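Side-chain contacts in FMN Adenylyltransferase (PDB 3FWK), which catalyses the transfer of an adenylyl group from ATP to FMN, the step that makes FAD: residues Ala11-Asn16 with Tyr260-Val265; Thr153-Phe158 with Lys162-Gly167; Glu232-Pro237 with Glu282-Asp287. All coordinates share one frame; numbering follows the deposited sequence. Where two conformers were deposited one is given.

Contact 1: Ala11-Asn16 with Tyr260-Val265; sequences AELCYN and YKHNEV
L13 and Y260 run past each other in opposite directions, the leucine reaching out from helix 7-23 and the tyrosine reaching back over the same helix. The methyl CD1 of L13 makes the touch, 3.6 Å from CE2 of Y260, and comes up to the ring obliquely. With CG anti to the backbone N (chi1 166°), L13 carries its branched end well beyond its CB and into the angle between Y260 and H262. The same CD1 meets the imidazole of H262 at its edge, 3.9 Å from ND1, the two side chains crossing at about a right angle. One methyl is thus shared by two rings of a loop nearly 250 residues further along the chain, which closes this N-terminal helix onto the C-terminal part of an alpha/beta, Rossmann-like protein. At the outer end of the tyrosine, OH packs against CB of N16 at 3.3 Å, while CE1 lies 3.9 Å from the carbonyl O of N16; Y260 also touches L17 and S20 of the same helix. H262 is anchored through NE2, which hydrogen-bonds to O of N213, and the side chain of N213 in turn holds the carbonyl of Y260.

Contact 2: Thr153-Phe158 with Lys162-Gly167; sequences TFLQVF and KAIVIG
I164 points its side chain from strand 163-165 at helix 147-157, and its terminal methyl CD1 does all the close touching. That methyl lies 3.7 Å from CE2 of F154, approaching the ring obliquely, and the two side chains slide past each other in opposite directions. On the neighbouring helical position L155 offers CD2, a looser contact at 4.5 Å from the same CD1, so that the isoleucine tip is met by two apolar groups of one helical turn. The isoleucine is drawn out: CD1 is anti to CA (chi2 -170°), which extends the side chain toward the helix. F154 leaves the helix with CG anti to its own N, chi1 169°, and one face of its ring has CB of F158 4.3 Å above it, toward the rim. Further out, Y137 meets F154 edge-to-face and S62 touches it, while F191 packs on both L155 and I164. The strand itself is set by backbone bonds to S62 of strand 61-64 and to E60 just before it, and to Y192 of strand 192-194. Helix 147-157 leads through a short loop into the parallel strand 163-165 and packs back on it, the helix-to-strand half of a beta-alpha-beta crossover in the Rossmann-like sheet of this phosphoadenosine phosphosulfate reductase-like domain.

Contact 3: Glu232-Pro237 with Glu282-Asp287; sequences ETLPNP and ENLHED
L284 sets its CG beside the backbone N and anti to the carbonyl carbon (chi1 -61°), and with CD1 anti to CA (chi2 172°) that methyl is extended toward P235 while CD2 is turned toward L234. The leucine sits in a type I beta turn, E282 to H285, that takes the chain off the end of helix 275-282; the turn is closed by the backbone bond from N of H285 to O of E282, 3.1 Å. H285, the last residue of the turn, has positive phi (56°) and is the first after the helix to leave helical backbone angles. Across the contact P235 and L284 reach toward each other, the CG-CD rim of the pyrrolidine meeting the methyl CD1. L234 joins less closely, with its CD2 4.4 Å from CD2 of L284, so the leucine touches two successive residues of the loop. F224 and Y288 also touch P235, and the backbone of L234 is bonded to that of G303. Past the turn, salt bridges from E286 to R240 and from D287 to K241 tie the same two parts of the C-terminal region together. CD1 of L284 lies off the rim of the P235 ring, 3.7 Å from CG and 3.7 Å from CD of that proline.

The three contacts do not touch one another. Contact 2, inside the alpha/beta sheet region, is nested in the long loop that contact 1 closes; their centres are 28 Å apart and their nearest atoms about 13 Å. Contact 3 crosses contact 1 along the chain, its first segment lying inside that loop and its second beyond it; their centres are 34 Å apart. Contacts 2 and 3 follow in series, centres 35 Å apart. K162, of the glucose pocket with K53, W54 and Y192, starts the strand segment of contact 2 but points away from the helix, so this pocket and the I164 packing are separate; the side chain of L155 is about 13 Å from the sugar.

Contact 1: Ala11-Asn16 with Tyr260-Val265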
ATOM      1  N   ALA A  11      -0.637  10.233  12.313  1.00 13.49           N
ATOM      2  CA  ALA A  11      -1.220  11.136  11.305  1.00 13.71           C
ATOM      3  C   ALA A  11      -0.319  12.358  11.098  1.00 13.43           C
ATOM      4  O   ALA A  11      -0.073  12.777   9.966  1.00 13.51           O
ATOM      5  CB  ALA A  11      -2.612  11.531  11.741  1.00 14.33           C
ATOM      6  N   GLU A  12       0.217  12.916  12.186  1.00 13.88           N
ATOM      7  CA  GLU A  12       1.104  14.076  12.061  1.00 14.84           C
ATOM      8  C   GLU A  12       2.382  13.719  11.314  1.00 13.49           C
ATOM      9  O   GLU A  12       2.853  14.496  10.481  1.00 14.51           O
ATOM     10  CB  GLU A  12       1.427  14.609  13.449  1.00 15.93           C
ATOM     11  CG  GLU A  12       2.251  15.912  13.334  1.00 19.48           C
ATOM     12  CD  GLU A  12       2.407  16.666  14.632  1.00 25.10           C
ATOM     13  OE1 GLU A  12       2.186  16.076  15.711  1.00 25.37           O
ATOM     14  OE2 GLU A  12       2.750  17.874  14.556  1.00 27.80           O
ATOM     15  N   LEU A  13       2.962  12.558  11.623  1.00 13.71           N
ATOM     16  CA  LEU A  13       4.127  12.084  10.915  1.00 13.18           C
ATOM     17  C   LEU A  13       3.835  12.012   9.423  1.00 13.49           C
ATOM     18  O   LEU A  13       4.600  12.472   8.594  1.00 13.58           O
ATOM     19  CB  LEU A  13       4.543  10.705  11.420  1.00 14.38           C
ATOM     20  CG  LEU A  13       5.542   9.966  10.524  1.00 15.57           C
ATOM     21  CD1 LEU A  13       6.892  10.663  10.345  1.00 17.65           C
ATOM     22  CD2 LEU A  13       5.724   8.528  11.011  1.00 17.32           C
ATOM     23  N   CYS A  14       2.687  11.431   9.085  1.00 12.70           N
ATOM     24  CA  CYS A  14       2.368  11.233   7.664  1.00 13.13           C
ATOM     25  C   CYS A  14       2.157  12.568   6.962  1.00 13.20           C
ATOM     26  O   CYS A  14       2.566  12.754   5.813  1.00 13.30           O
ATOM     27  CB  CYS A  14       1.130  10.365   7.521  1.00 12.86           C
ATOM     28  SG  CYS A  14       1.523   8.604   7.910  1.00 13.12           S
ATOM     29  N   TYR A  15       1.519  13.502   7.664  1.00 13.04           N
ATOM     30  CA  TYR A  15       1.403  14.869   7.143  1.00 13.73           C
ATOM     31  C   TYR A  15       2.765  15.499   6.894  1.00 13.70           C
ATOM     32  O   TYR A  15       3.003  16.133   5.855  1.00 14.26           O
ATOM     33  CB  TYR A  15       0.563  15.695   8.094  1.00 15.41           C
ATOM     34  CG  TYR A  15       0.456  17.129   7.625  1.00 16.94           C
ATOM     35  CD1 TYR A  15      -0.412  17.465   6.592  1.00 17.42           C
ATOM     36  CD2 TYR A  15       1.246  18.133   8.197  1.00 16.80           C
ATOM     37  CE1 TYR A  15      -0.504  18.778   6.130  1.00 20.14           C
ATOM     38  CE2 TYR A  15       1.161  19.460   7.743  1.00 19.48           C
ATOM     39  CZ  TYR A  15       0.291  19.732   6.715  1.00 20.78           C
ATOM     40  OH  TYR A  15       0.198  21.041   6.254  1.00 23.58           O
ATOM     41  N   ASN A  16       3.667  15.356   7.854  1.00 13.20           N
ATOM     42  CA  ASN A  16       4.976  15.945   7.714  1.00 14.73           C
ATOM     43  C   ASN A  16       5.812  15.328   6.608  1.00 13.85           C
ATOM     44  O   ASN A  16       6.436  16.045   5.836  1.00 15.21           O
ATOM     45  CB  ASN A  16       5.703  15.869   9.053  1.00 16.76           C
ATOM     46  CG  ASN A  16       5.112  16.815  10.097  1.00 17.09           C
ATOM     47  OD1 ASN A  16       4.480  17.807   9.808  1.00 20.10           O
ATOM     48  ND2 ASN A  16       5.365  16.471  11.376  1.00 20.98           N
ATOM     49  N   TYR A 260      13.093  10.592   4.335  1.00 14.59           N
ATOM     50  CA  TYR A 260      12.603  11.371   5.440  1.00 15.12           C
ATOM     51  C   TYR A 260      13.253  10.906   6.754  1.00 16.56           C
ATOM     52  O   TYR A 260      13.303   9.732   7.090  1.00 18.61           O
ATOM     53  CB  TYR A 260      11.083  11.235   5.536  1.00 15.50           C
ATOM     54  CG  TYR A 260      10.465  12.156   6.545  1.00 15.42           C
ATOM     55  CD1 TYR A 260      10.255  13.505   6.243  1.00 17.48           C
ATOM     56  CD2 TYR A 260      10.123  11.699   7.809  1.00 18.65           C
ATOM     57  CE1 TYR A 260       9.695  14.382   7.172  1.00 19.81           C
ATOM     58  CE2 TYR A 260       9.569  12.564   8.760  1.00 19.40           C
ATOM     59  CZ  TYR A 260       9.363  13.903   8.422  1.00 19.76           C
ATOM     60  OH  TYR A 260       8.804  14.789   9.315  1.00 22.42           O
ATOM     61  N   LYS A 261      13.777  11.867   7.486  1.00 17.36           N
ATOM     62  CA  LYS A 261      14.385  11.579   8.784  1.00 20.13           C
ATOM     63  C   LYS A 261      13.383  11.614   9.924  1.00 19.89           C
ATOM     64  O   LYS A 261      12.727  12.615  10.162  1.00 23.29           O
ATOM     65  CB  LYS A 261      15.479  12.605   9.080  1.00 21.57           C
ATOM     66  CG  LYS A 261      16.593  12.651   8.053  1.00 29.13           C
ATOM     67  CD  LYS A 261      17.625  13.727   8.425  1.00 31.04           C
ATOM     68  CE  LYS A 261      18.041  14.535   7.220  1.00 34.11           C
ATOM     69  NZ  LYS A 261      16.977  15.521   6.887  1.00 35.17           N
ATOM     70  N   HIS A 262      13.339  10.513  10.644  1.00 21.94           N
ATOM     71  CA  HIS A 262      12.463  10.378  11.803  1.00 25.15           C
ATOM     72  C   HIS A 262      13.109  10.942  13.054  1.00 27.50           C
ATOM     73  O   HIS A 262      14.277  11.347  13.066  1.00 26.66           O
ATOM     74  CB  HIS A 262      12.158   8.920  12.075  1.00 28.57           C
ATOM     75  CG  HIS A 262      11.420   8.232  10.970  1.00 28.52           C
ATOM     76  ND1 HIS A 262      10.088   8.462  10.691  1.00 30.51           N
ATOM     77  CD2 HIS A 262      11.823   7.260  10.118  1.00 31.84           C
ATOM     78  CE1 HIS A 262       9.715   7.673   9.691  1.00 25.43           C
ATOM     79  NE2 HIS A 262      10.753   6.949   9.320  1.00 33.09           N
ATOM     80  N   ASN A 263      12.345  10.910  14.124  1.00 28.50           N
ATOM     81  CA  ASN A 263      12.803  11.416  15.398  1.00 27.97           C
ATOM     82  C   ASN A 263      12.550  10.330  16.439  1.00 30.74           C
ATOM     83  O   ASN A 263      12.274   9.168  16.097  1.00 30.34           O
ATOM     84  CB  ASN A 263      12.043  12.712  15.674  1.00 26.78           C
ATOM     85  CG  ASN A 263      10.547  12.494  15.846  1.00 28.27           C
ATOM     86  OD1 ASN A 263      10.123  11.438  16.328  1.00 23.39           O
ATOM     87  ND2 ASN A 263       9.735  13.486  15.453  1.00 30.51           N
ATOM     88  N   GLU A 264      12.617  10.692  17.721  1.00 31.31           N
ATOM     89  CA  GLU A 264      12.495   9.710  18.793  1.00 28.12           C
ATOM     90  C   GLU A 264      11.126   9.025  18.826  1.00 29.74           C
ATOM     91  O   GLU A 264      11.014   7.835  19.123  1.00 34.71           O
ATOM     92  CB  GLU A 264      12.751  10.358  20.166  1.00 34.91           C
ATOM     93  CG  GLU A 264      13.718  11.547  20.172  1.00 41.29           C
ATOM     94  CD  GLU A 264      15.086  11.205  19.623  1.00 43.63           C
ATOM     95  OE1 GLU A 264      15.552  10.064  19.848  1.00 46.91           O
ATOM     96  OE2 GLU A 264      15.694  12.080  18.962  1.00 46.56           O
ATOM     97  N   VAL A 265      10.094   9.799  18.525  1.00 27.63           N
ATOM     98  CA  VAL A 265       8.718   9.321  18.505  1.00 26.26           C
ATOM     99  C   VAL A 265       8.437   8.395  17.307  1.00 24.73           C
ATOM    100  O   VAL A 265       7.733   7.389  17.442  1.00 24.05           O
ATOM    101  CB  VAL A 265       7.734  10.522  18.501  1.00 28.02           C
ATOM    102  CG1 VAL A 265       6.282  10.065  18.249  1.00 30.18           C
ATOM    103  CG2 VAL A 265       7.866  11.305  19.815  1.00 28.66           C
TER

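Contact 2: Thr153-Phe158 with Lys162-Gly167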
ATOM      1  N   THR A 153     -20.232  -9.937   5.386  1.00 17.53           N
ATOM      2  CA  THR A 153     -20.069 -10.253   6.797  1.00 19.01           C
ATOM      3  C   THR A 153     -19.513  -9.077   7.585  1.00 17.94           C
ATOM      4  O   THR A 153     -19.991  -8.760   8.683  1.00 18.87           O
ATOM      5  CB  THR A 153     -19.202 -11.509   6.967  1.00 19.70           C
ATOM      6  OG1 THR A 153     -19.880 -12.593   6.334  1.00 21.04           O
ATOM      7  CG2 THR A 153     -18.918 -11.787   8.445  1.00 21.64           C
ATOM      8  N   PHE A 154     -18.532  -8.392   7.011  1.00 17.20           N
ATOM      9  CA  PHE A 154     -17.993  -7.184   7.605  1.00 16.17           C
ATOM     10  C   PHE A 154     -19.070  -6.135   7.861  1.00 17.24           C
ATOM     11  O   PHE A 154     -19.136  -5.549   8.940  1.00 17.57           O
ATOM     12  CB  PHE A 154     -16.899  -6.630   6.688  1.00 17.71           C
ATOM     13  CG  PHE A 154     -16.465  -5.273   7.064  1.00 18.84           C
ATOM     14  CD1 PHE A 154     -15.587  -5.084   8.092  1.00 18.71           C
ATOM     15  CD2 PHE A 154     -16.984  -4.165   6.400  1.00 22.13           C
ATOM     16  CE1 PHE A 154     -15.177  -3.784   8.470  1.00 23.96           C
ATOM     17  CE2 PHE A 154     -16.614  -2.874   6.764  1.00 23.10           C
ATOM     18  CZ  PHE A 154     -15.706  -2.677   7.756  1.00 22.28           C
ATOM     19  N   LEU A 155     -19.945  -5.919   6.898  1.00 17.92           N
ATOM     20  CA  LEU A 155     -20.995  -4.913   7.085  1.00 21.10           C
ATOM     21  C   LEU A 155     -22.017  -5.320   8.173  1.00 20.87           C
ATOM     22  O   LEU A 155     -22.526  -4.442   8.893  1.00 21.92           O
ATOM     23  CB  LEU A 155     -21.658  -4.572   5.742  1.00 24.65           C
ATOM     24  CG  LEU A 155     -21.367  -3.216   5.072  1.00 31.80           C
ATOM     25  CD1 LEU A 155     -22.006  -2.052   5.850  1.00 32.25           C
ATOM     26  CD2 LEU A 155     -19.865  -2.987   4.828  1.00 34.09           C
ATOM     27  N   GLN A 156     -22.232  -6.626   8.378  1.00 19.96           N
ATOM     28  CA  GLN A 156     -23.076  -7.089   9.512  1.00 22.23           C
ATOM     29  C   GLN A 156     -22.437  -6.731  10.855  1.00 23.16           C
ATOM     30  O   GLN A 156     -23.139  -6.421  11.817  1.00 23.49           O
ATOM     31  CB  GLN A 156     -23.290  -8.606   9.448  1.00 24.73           C
ATOM     32  CG  GLN A 156     -24.150  -9.080   8.291  1.00 31.13           C
ATOM     33  CD  GLN A 156     -24.129 -10.620   8.099  1.00 33.42           C
ATOM     34  OE1 GLN A 156     -23.331 -11.338   8.722  1.00 37.54           O
ATOM     35  NE2 GLN A 156     -24.997 -11.118   7.213  1.00 38.35           N
ATOM     36  N   VAL A 157     -21.111  -6.786  10.938  1.00 19.81           N
ATOM     37  CA  VAL A 157     -20.400  -6.418  12.151  1.00 20.49           C
ATOM     38  C   VAL A 157     -20.382  -4.913  12.318  1.00 19.99           C
ATOM     39  O   VAL A 157     -20.534  -4.411  13.429  1.00 22.74           O
ATOM     40  CB  VAL A 157     -18.976  -7.027  12.166  1.00 22.18           C
ATOM     41  CG1 VAL A 157     -18.209  -6.664  13.439  1.00 23.13           C
ATOM     42  CG2 VAL A 157     -19.071  -8.565  12.009  1.00 22.44           C
ATOM     43  N   PHE A 158     -20.244  -4.170  11.210  1.00 17.51           N
ATOM     44  CA  PHE A 158     -20.107  -2.712  11.264  1.00 18.74           C
ATOM     45  C   PHE A 158     -21.166  -2.045  10.400  1.00 18.66           C
ATOM     46  O   PHE A 158     -20.856  -1.461   9.340  1.00 17.53           O
ATOM     47  CB  PHE A 158     -18.711  -2.279  10.807  1.00 18.79           C
ATOM     48  CG  PHE A 158     -17.590  -2.872  11.641  1.00 21.28           C
ATOM     49  CD1 PHE A 158     -17.194  -2.258  12.816  1.00 25.70           C
ATOM     50  CD2 PHE A 158     -16.899  -3.997  11.206  1.00 20.84           C
ATOM     51  CE1 PHE A 158     -16.135  -2.779  13.567  1.00 25.55           C
ATOM     52  CE2 PHE A 158     -15.850  -4.525  11.959  1.00 23.69           C
ATOM     53  CZ  PHE A 158     -15.465  -3.906  13.112  1.00 24.73           C
ATOM     54  N   LYS A 162     -20.468   3.467   5.748  1.00 15.45           N
ATOM     55  CA  LYS A 162     -21.063   4.023   4.537  1.00 14.32           C
ATOM     56  C   LYS A 162     -20.110   3.971   3.363  1.00 13.43           C
ATOM     57  O   LYS A 162     -20.566   4.041   2.201  1.00 13.61           O
ATOM     58  CB  LYS A 162     -21.495   5.473   4.767  1.00 16.07           C
ATOM     59  CG  LYS A 162     -22.536   5.681   5.864  1.00 18.64           C
ATOM     60  CD  LYS A 162     -23.796   4.836   5.647  0.55 21.42           C
ATOM     61  CE  LYS A 162     -24.764   4.948   6.840  0.55 23.92           C
ATOM     62  NZ  LYS A 162     -26.152   4.647   6.431  0.55 28.09           N
ATOM     63  N   ALA A 163     -18.803   3.902   3.617  1.00 13.26           N
ATOM     64  CA  ALA A 163     -17.821   4.039   2.550  1.00 13.73           C
ATOM     65  C   ALA A 163     -16.567   3.303   2.969  1.00 12.44           C
ATOM     66  O   ALA A 163     -16.255   3.196   4.169  1.00 14.09           O
ATOM     67  CB  ALA A 163     -17.518   5.516   2.293  1.00 14.28           C
ATOM     68  N   ILE A 164     -15.845   2.769   1.980  1.00 12.45           N
ATOM     69  CA  ILE A 164     -14.610   2.020   2.228  1.00 13.31           C
ATOM     70  C   ILE A 164     -13.522   2.527   1.284  1.00 12.17           C
ATOM     71  O   ILE A 164     -13.752   2.664   0.079  1.00 11.98           O
ATOM     72  CB  ILE A 164     -14.794   0.522   2.126  1.00 15.48           C
ATOM     73  CG1 ILE A 164     -15.801   0.117   3.220  1.00 19.32           C
ATOM     74  CG2 ILE A 164     -13.454  -0.197   2.386  1.00 18.51           C
ATOM     75  CD1 ILE A 164     -15.960  -1.302   3.451  1.00 19.74           C
ATOM     76  N   VAL A 165     -12.359   2.815   1.864  1.00 11.89           N
ATOM     77  CA  VAL A 165     -11.207   3.265   1.104  1.00 12.05           C
ATOM     78  C   VAL A 165     -10.483   2.052   0.516  1.00 11.97           C
ATOM     79  O   VAL A 165     -10.153   1.100   1.261  1.00 12.95           O
ATOM     80  CB  VAL A 165     -10.248   4.068   1.996  1.00 13.05           C
ATOM     81  CG1 VAL A 165      -9.056   4.547   1.186  1.00 14.59           C
ATOM     82  CG2 VAL A 165     -10.951   5.228   2.663  1.00 15.73           C
ATOM     83  N   ILE A 166     -10.227   2.086  -0.791  1.00 11.86           N
ATOM     84  CA  ILE A 166      -9.625   0.955  -1.503  1.00 12.75           C
ATOM     85  C   ILE A 166      -8.400   1.430  -2.260  1.00 12.89           C
ATOM     86  O   ILE A 166      -8.472   2.392  -3.018  1.00 12.86           O
ATOM     87  CB  ILE A 166     -10.615   0.333  -2.469  1.00 13.92           C
ATOM     88  CG1 ILE A 166     -11.811  -0.182  -1.683  1.00 17.08           C
ATOM     89  CG2 ILE A 166     -10.018  -0.841  -3.230  1.00 15.35           C
ATOM     90  CD1 ILE A 166     -12.939  -0.679  -2.534  1.00 22.16           C
ATOM     91  N   GLY A 167      -7.285   0.719  -2.119  0.50 13.46           N
ATOM     92  CA  GLY A 167      -6.008   1.184  -2.713  0.50 13.94           C
ATOM     93  C   GLY A 167      -5.649   0.661  -4.102  0.50 12.50           C
ATOM     94  O   GLY A 167      -4.498   0.416  -4.411  0.50 16.58           O
TER

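Contact 3: Glu232-Pro237 with Glu282-Asp287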
ATOM      1  N   GLU A 232       1.435 -18.945  -6.594  1.00 12.61           N
ATOM      2  CA  GLU A 232       1.632 -18.408  -7.958  1.00 13.04           C
ATOM      3  C   GLU A 232       2.790 -17.411  -8.023  1.00 12.24           C
ATOM      4  O   GLU A 232       3.320 -17.194  -9.105  1.00 13.88           O
ATOM      5  CB  GLU A 232       0.374 -17.662  -8.440  1.00 14.73           C
ATOM      6  CG  GLU A 232       0.123 -16.296  -7.676  0.60 16.58           C
ATOM      7  CD  GLU A 232      -1.215 -15.578  -7.985  0.60 16.50           C
ATOM      8  OE1 GLU A 232      -1.868 -15.918  -9.018  0.60 20.59           O
ATOM      9  OE2 GLU A 232      -1.604 -14.676  -7.188  0.60 15.47           O
ATOM     10  N   THR A 233       3.110 -16.753  -6.924  1.00 11.70           N
ATOM     11  CA  THR A 233       3.963 -15.555  -7.013  1.00 11.82           C
ATOM     12  C   THR A 233       5.421 -15.880  -6.896  1.00 11.50           C
ATOM     13  O   THR A 233       5.846 -16.583  -5.996  1.00 13.43           O
ATOM     14  CB  THR A 233       3.580 -14.551  -5.905  1.00 12.88           C
ATOM     15  OG1 THR A 233       2.180 -14.281  -6.003  1.00 13.35           O
ATOM     16  CG2 THR A 233       4.332 -13.267  -6.053  1.00 14.74           C
ATOM     17  N   LEU A 234       6.216 -15.317  -7.789  1.00 12.24           N
ATOM     18  CA  LEU A 234       7.673 -15.466  -7.781  1.00 11.85           C
ATOM     19  C   LEU A 234       8.288 -14.061  -7.815  1.00 11.81           C
ATOM     20  O   LEU A 234       7.651 -13.099  -8.257  1.00 11.07           O
ATOM     21  CB  LEU A 234       8.156 -16.236  -9.032  1.00 13.29           C
ATOM     22  CG  LEU A 234       7.729 -17.696  -9.053  1.00 14.74           C
ATOM     23  CD1 LEU A 234       8.001 -18.295 -10.418  1.00 16.53           C
ATOM     24  CD2 LEU A 234       8.448 -18.516  -7.941  1.00 18.12           C
ATOM     25  N   PRO A 235       9.567 -13.934  -7.447  1.00 11.27           N
ATOM     26  CA  PRO A 235      10.270 -12.681  -7.726  1.00 11.99           C
ATOM     27  C   PRO A 235      10.208 -12.406  -9.232  1.00 11.62           C
ATOM     28  O   PRO A 235      10.113 -13.312 -10.046  1.00 12.62           O
ATOM     29  CB  PRO A 235      11.710 -12.976  -7.245  1.00 12.80           C
ATOM     30  CG  PRO A 235      11.550 -14.061  -6.212  1.00 13.39           C
ATOM     31  CD  PRO A 235      10.433 -14.924  -6.773  1.00 12.78           C
ATOM     32  N   ASN A 236      10.232 -11.130  -9.608  1.00 11.33           N
ATOM     33  CA  ASN A 236       9.960 -10.782 -10.982  1.00 11.52           C
ATOM     34  C   ASN A 236      11.124 -11.172 -11.886  1.00 11.44           C
ATOM     35  O   ASN A 236      12.241 -10.744 -11.652  1.00 11.82           O
ATOM     36  CB  ASN A 236       9.684  -9.280 -11.049  1.00 11.97           C
ATOM     37  CG  ASN A 236       9.073  -8.856 -12.368  1.00 11.47           C
ATOM     38  OD1 ASN A 236       9.581  -9.185 -13.432  1.00 12.83           O
ATOM     39  ND2 ASN A 236       7.977  -8.113 -12.302  1.00 12.55           N
ATOM     40  N   PRO A 237      10.866 -11.953 -12.961  1.00 11.89           N
ATOM     41  CA  PRO A 237      12.000 -12.431 -13.771  1.00 13.26           C
ATOM     42  C   PRO A 237      12.698 -11.304 -14.490  1.00 12.54           C
ATOM     43  O   PRO A 237      13.877 -11.436 -14.834  1.00 13.00           O
ATOM     44  CB  PRO A 237      11.330 -13.416 -14.763  1.00 14.30           C
ATOM     45  CG  PRO A 237       9.877 -12.913 -14.869  1.00 13.86           C
ATOM     46  CD  PRO A 237       9.574 -12.485 -13.417  1.00 12.91           C
ATOM     47  N   GLU A 282      15.609 -18.559  -1.159  1.00 13.96           N
ATOM     48  CA  GLU A 282      16.943 -19.146  -1.270  1.00 16.04           C
ATOM     49  C   GLU A 282      16.903 -20.401  -2.165  1.00 14.07           C
ATOM     50  O   GLU A 282      17.860 -20.663  -2.904  1.00 16.14           O
ATOM     51  CB  GLU A 282      17.478 -19.505   0.111  1.00 17.64           C
ATOM     52  CG  GLU A 282      17.897 -18.355   0.990  1.00 22.52           C
ATOM     53  CD  GLU A 282      18.049 -18.849   2.432  1.00 29.44           C
ATOM     54  OE1 GLU A 282      17.478 -19.893   2.800  1.00 30.77           O
ATOM     55  OE2 GLU A 282      18.681 -18.164   3.224  1.00 26.57           O
ATOM     56  N   ASN A 283      15.796 -21.142  -2.145  1.00 14.24           N
ATOM     57  CA  ASN A 283      15.702 -22.352  -2.954  1.00 14.88           C
ATOM     58  C   ASN A 283      15.741 -22.048  -4.449  1.00 13.97           C
ATOM     59  O   ASN A 283      15.965 -22.962  -5.249  1.00 15.46           O
ATOM     60  CB  ASN A 283      14.415 -23.134  -2.626  1.00 16.04           C
ATOM     61  CG  ASN A 283      14.509 -23.960  -1.387  1.00 21.47           C
ATOM     62  OD1 ASN A 283      15.553 -24.079  -0.762  1.00 21.95           O
ATOM     63  ND2 ASN A 283      13.344 -24.521  -0.986  1.00 22.06           N
ATOM     64  N   LEU A 284      15.490 -20.793  -4.857  1.00 14.07           N
ATOM     65  CA  LEU A 284      15.539 -20.442  -6.283  1.00 13.62           C
ATOM     66  C   LEU A 284      16.946 -20.453  -6.841  1.00 14.11           C
ATOM     67  O   LEU A 284      17.121 -20.578  -8.068  1.00 15.93           O
ATOM     68  CB  LEU A 284      14.927 -19.066  -6.506  1.00 13.37           C
ATOM     69  CG  LEU A 284      13.456 -18.912  -6.122  1.00 14.30           C
ATOM     70  CD1 LEU A 284      13.047 -17.424  -6.211  1.00 15.30           C
ATOM     71  CD2 LEU A 284      12.566 -19.749  -7.042  1.00 18.14           C
ATOM     72  N   HIS A 285      17.957 -20.282  -5.978  1.00 14.91           N
ATOM     73  CA  HIS A 285      19.381 -20.221  -6.417  1.00 16.33           C
ATOM     74  C   HIS A 285      19.575 -19.111  -7.465  1.00 16.20           C
ATOM     75  O   HIS A 285      20.319 -19.272  -8.441  1.00 18.69           O
ATOM     76  CB  HIS A 285      19.879 -21.589  -6.948  1.00 19.59           C
ATOM     77  CG  HIS A 285      19.598 -22.753  -6.037  1.00 25.43           C
ATOM     78  ND1 HIS A 285      19.715 -22.682  -4.665  1.00 30.37           N
ATOM     79  CD2 HIS A 285      19.232 -24.029  -6.314  1.00 29.83           C
ATOM     80  CE1 HIS A 285      19.431 -23.865  -4.135  1.00 30.10           C
ATOM     81  NE2 HIS A 285      19.121 -24.694  -5.113  1.00 31.92           N
ATOM     82  N   GLU A 286      18.899 -17.990  -7.275  1.00 15.33           N
ATOM     83  CA  GLU A 286      19.005 -16.846  -8.190  1.00 14.95           C
ATOM     84  C   GLU A 286      18.904 -15.608  -7.357  1.00 15.01           C
ATOM     85  O   GLU A 286      18.299 -15.644  -6.288  1.00 18.43           O
ATOM     86  CB  GLU A 286      17.874 -16.824  -9.214  1.00 17.05           C
ATOM     87  CG  GLU A 286      17.849 -17.968 -10.196  1.00 19.48           C
ATOM     88  CD  GLU A 286      18.987 -17.966 -11.230  1.00 23.78           C
ATOM     89  OE1 GLU A 286      19.660 -16.923 -11.454  1.00 23.95           O
ATOM     90  OE2 GLU A 286      19.190 -19.031 -11.871  1.00 27.62           O
ATOM     91  N   ASP A 287      19.465 -14.505  -7.846  1.00 14.66           N
ATOM     92  CA  ASP A 287      19.328 -13.281  -7.100  1.00 14.43           C
ATOM     93  C   ASP A 287      18.613 -12.246  -7.945  1.00 13.51           C
ATOM     94  O   ASP A 287      18.625 -12.337  -9.187  1.00 14.39           O
ATOM     95  CB  ASP A 287      20.693 -12.764  -6.660  1.00 17.19           C
ATOM     96  CG  ASP A 287      20.608 -11.746  -5.522  1.00 20.22           C
ATOM     97  OD1 ASP A 287      19.687 -11.785  -4.697  1.00 23.42           O
ATOM     98  OD2 ASP A 287      21.515 -10.907  -5.438  1.00 24.26           O
TER